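Local coordinates for hemolysin-related protein (Vibrio cholerae serotype O1, PDB 5V6F) that binds mannotriose through this second beta-prism lectin domain and probably targets host glycans as a biofilm protein, at residues 31-36 against 83-88. Sequence-based numbering, arbitrary orientation.
Sequences FAIDAI and VAIKFT. With MAN (alpha-D-mannopyranose), chain B; BMA (beta-D-mannopyranose), chain C.
Ala32, in the loop just before strand 33-37, meets Val83 of strand 80-89. The CA-H of Ala32 points at the carbonyl of Val83, with CA 3.3 Å from O, and the methyl of Ala32 lies 4.1 Å from CG1 of Val83. Deeper in, the side chains of Ile33 and Ile85 cross at about a right angle, with Ile33 CG1 4.0 Å from Ile85 CD1. Ile36 adds its own CD1 loosely to the same methyl.

The other side of segment 31-36 holds alpha-mannose. The backbone N-H of Phe31 makes a nearly straight bond to the ring oxygen O5 (2.9 Å, 167°). The N-H of Ala32 reaches O6, which in turn donates to Asp34 OD1 at 2.7 Å. O4 donates to Asp34 OD2 at 2.5 Å, so the carboxylate takes two sugar hydroxyls, one on each oxygen. With CG beside its own backbone N (chi1 -64°), Asp34 brings the carboxylate to both. The Phe31 ring has mannose C1 over one face, and its CD2 is 3.4 Å from C6 of the beta-mannose.

Gly53, Gly54 and Thr51 bind the same alpha-mannose, while Tyr75 bonds to the beta-mannose. Val131 and Phe134 of strand 131-137 continue the apolar layer around Ile33, Ile36 and Ile85. The sheets holding 33-37 and 80-89 thus meet the third in the interior of the three-sheet beta-prism lectin fold, beside the mannose site.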
loop_
_atom_site.group_PDB
_atom_site.type_symbol
_atom_site.label_atom_id
_atom_site.label_comp_id
_atom_site.label_asym_id
_atom_site.label_seq_id
_atom_site.Cartn_x
_atom_site.Cartn_y
_atom_site.Cartn_z
ATOM N N PHE A 31 12.313 -1.572 -3.527
ATOM C CA PHE A 31 12.738 -1.682 -2.135
ATOM C C PHE A 31 11.745 -1.040 -1.177
ATOM O O PHE A 31 11.894 -1.191 0.042
ATOM C CB PHE A 31 14.109 -1.029 -1.922
ATOM C CG PHE A 31 15.257 -1.741 -2.600
ATOM C CD1 PHE A 31 15.049 -2.851 -3.402
ATOM C CD2 PHE A 31 16.554 -1.283 -2.427
ATOM C CE1 PHE A 31 16.109 -3.491 -4.020
ATOM C CE2 PHE A 31 17.620 -1.919 -3.040
ATOM C CZ PHE A 31 17.394 -3.025 -3.838
ATOM N N ALA A 32 10.755 -0.321 -1.697
ATOM C CA ALA A 32 9.713 0.308 -0.896
ATOM C C ALA A 32 8.418 0.243 -1.695
ATOM O O ALA A 32 8.351 -0.398 -2.748
ATOM C CB ALA A 32 10.098 1.746 -0.527
ATOM N N ILE A 33 7.379 0.903 -1.193
ATOM C CA ILE A 33 6.108 1.011 -1.902
ATOM C C ILE A 33 6.100 2.355 -2.623
ATOM O O ILE A 33 6.087 3.417 -1.989
ATOM C CB ILE A 33 4.912 0.867 -0.950
ATOM C CG1 ILE A 33 4.930 -0.502 -0.248
ATOM C CG2 ILE A 33 3.599 1.079 -1.707
ATOM C CD1 ILE A 33 4.960 -1.719 -1.178
ATOM N N ASP A 34 6.105 2.314 -3.959
ATOM C CA ASP A 34 6.206 3.526 -4.764
ATOM C C ASP A 34 4.854 4.179 -5.030
ATOM O O ASP A 34 4.757 5.412 -5.035
ATOM C CB ASP A 34 6.883 3.219 -6.105
ATOM C CG ASP A 34 8.322 2.768 -5.943
ATOM O OD1 ASP A 34 8.546 1.566 -5.685
ATOM O OD2 ASP A 34 9.229 3.619 -6.078
ATOM N N ALA A 35 3.808 3.383 -5.252
ATOM C CA ALA A 35 2.508 3.934 -5.609
ATOM C C ALA A 35 1.418 2.895 -5.382
ATOM O O ALA A 35 1.660 1.690 -5.491
ATOM C CB ALA A 35 2.485 4.402 -7.066
ATOM N N ILE A 36 0.211 3.386 -5.085
ATOM C CA ILE A 36 -0.968 2.556 -4.855
ATOM C C ILE A 36 -2.145 3.135 -5.623
ATOM O O ILE A 36 -2.369 4.351 -5.607
ATOM C CB ILE A 36 -1.318 2.470 -3.355
ATOM C CG1 ILE A 36 -0.273 1.640 -2.614
ATOM C CG2 ILE A 36 -2.724 1.885 -3.149
ATOM C CD1 ILE A 36 -0.428 1.650 -1.103
ATOM N N VAL A 83 7.462 0.696 3.417
ATOM C CA VAL A 83 8.480 0.001 2.646
ATOM C C VAL A 83 8.055 -1.404 2.235
ATOM O O VAL A 83 8.575 -1.918 1.235
ATOM C CB VAL A 83 9.832 -0.042 3.394
ATOM C CG1 VAL A 83 10.382 1.375 3.550
ATOM C CG2 VAL A 83 9.707 -0.730 4.751
ATOM N N ALA A 84 7.111 -2.028 2.942
ATOM C CA ALA A 84 6.666 -3.359 2.564
ATOM C C ALA A 84 5.232 -3.575 3.020
ATOM O O ALA A 84 4.809 -3.063 4.061
ATOM C CB ALA A 84 7.571 -4.443 3.159
ATOM N N ILE A 85 4.488 -4.339 2.222
ATOM C CA ILE A 85 3.156 -4.802 2.595
ATOM C C ILE A 85 3.067 -6.284 2.287
ATOM O O ILE A 85 3.305 -6.703 1.146
ATOM C CB ILE A 85 2.027 -4.059 1.857
ATOM C CG1 ILE A 85 2.177 -2.546 1.996
ATOM C CG2 ILE A 85 0.670 -4.499 2.414
ATOM C CD1 ILE A 85 1.325 -1.776 1.019
ATOM N N LYS A 86 2.706 -7.070 3.293
ATOM C CA LYS A 86 2.390 -8.477 3.110
ATOM C C LYS A 86 0.873 -8.628 3.088
ATOM O O LYS A 86 0.198 -8.287 4.065
ATOM C CB LYS A 86 3.003 -9.325 4.221
ATOM C CG LYS A 86 2.685 -10.802 4.118
ATOM C CD LYS A 86 3.289 -11.572 5.276
ATOM C CE LYS A 86 2.718 -12.969 5.365
ATOM N NZ LYS A 86 3.196 -13.677 6.587
ATOM N N PHE A 87 0.346 -9.119 1.971
ATOM C CA PHE A 87 -1.081 -9.363 1.805
ATOM C C PHE A 87 -1.348 -10.852 2.001
ATOM O O PHE A 87 -0.800 -11.679 1.269
ATOM C CB PHE A 87 -1.554 -8.931 0.416
ATOM C CG PHE A 87 -1.304 -7.478 0.095
ATOM C CD1 PHE A 87 -0.108 -7.073 -0.471
ATOM C CD2 PHE A 87 -2.287 -6.526 0.313
ATOM C CE1 PHE A 87 0.111 -5.740 -0.790
ATOM C CE2 PHE A 87 -2.072 -5.190 0.000
ATOM C CZ PHE A 87 -0.876 -4.801 -0.556
ATOM N N THR A 88 -2.181 -11.190 2.984
ATOM C CA THR A 88 -2.631 -12.561 3.197
ATOM C C THR A 88 -4.067 -12.685 2.706
ATOM O O THR A 88 -4.930 -11.884 3.085
ATOM C CB THR A 88 -2.530 -12.964 4.672
ATOM O OG1 THR A 88 -1.164 -12.893 5.100
ATOM C CG2 THR A 88 -3.025 -14.387 4.884
HETATM C C1 MAN B . 14.429 0.514 -5.982
HETATM C C2 MAN B . 13.923 0.589 -7.413
HETATM C C3 MAN B . 13.230 1.924 -7.625
HETATM C C4 MAN B . 12.165 2.184 -6.528
HETATM C C5 MAN B . 12.770 1.985 -5.112
HETATM C C6 MAN B . 11.739 2.060 -3.979
HETATM O O2 MAN B . 12.943 -0.411 -7.667
HETATM O O3 MAN B . 12.643 2.000 -8.922
HETATM O O4 MAN B . 11.691 3.514 -6.630
HETATM O O5 MAN B . 13.405 0.698 -5.046
HETATM O O6 MAN B . 10.721 1.090 -4.226
HETATM C C1 BMA C . 19.286 3.038 -5.003
HETATM C C2 BMA C . 18.911 4.430 -5.496
HETATM C C3 BMA C . 17.602 4.882 -4.804
HETATM C C4 BMA C . 16.516 3.800 -4.826
HETATM C C5 BMA C . 17.087 2.436 -4.398
HETATM C C6 BMA C . 16.115 1.305 -4.589
HETATM O O1 BMA C . 20.400 2.589 -5.738
HETATM O O2 BMA C . 18.682 4.425 -6.900
HETATM O O3 BMA C . 17.059 6.041 -5.401
HETATM O O4 BMA C . 15.439 4.195 -3.957
HETATM O O5 BMA C . 18.243 2.139 -5.208
HETATM O O6 BMA C . 15.474 1.484 -5.842
#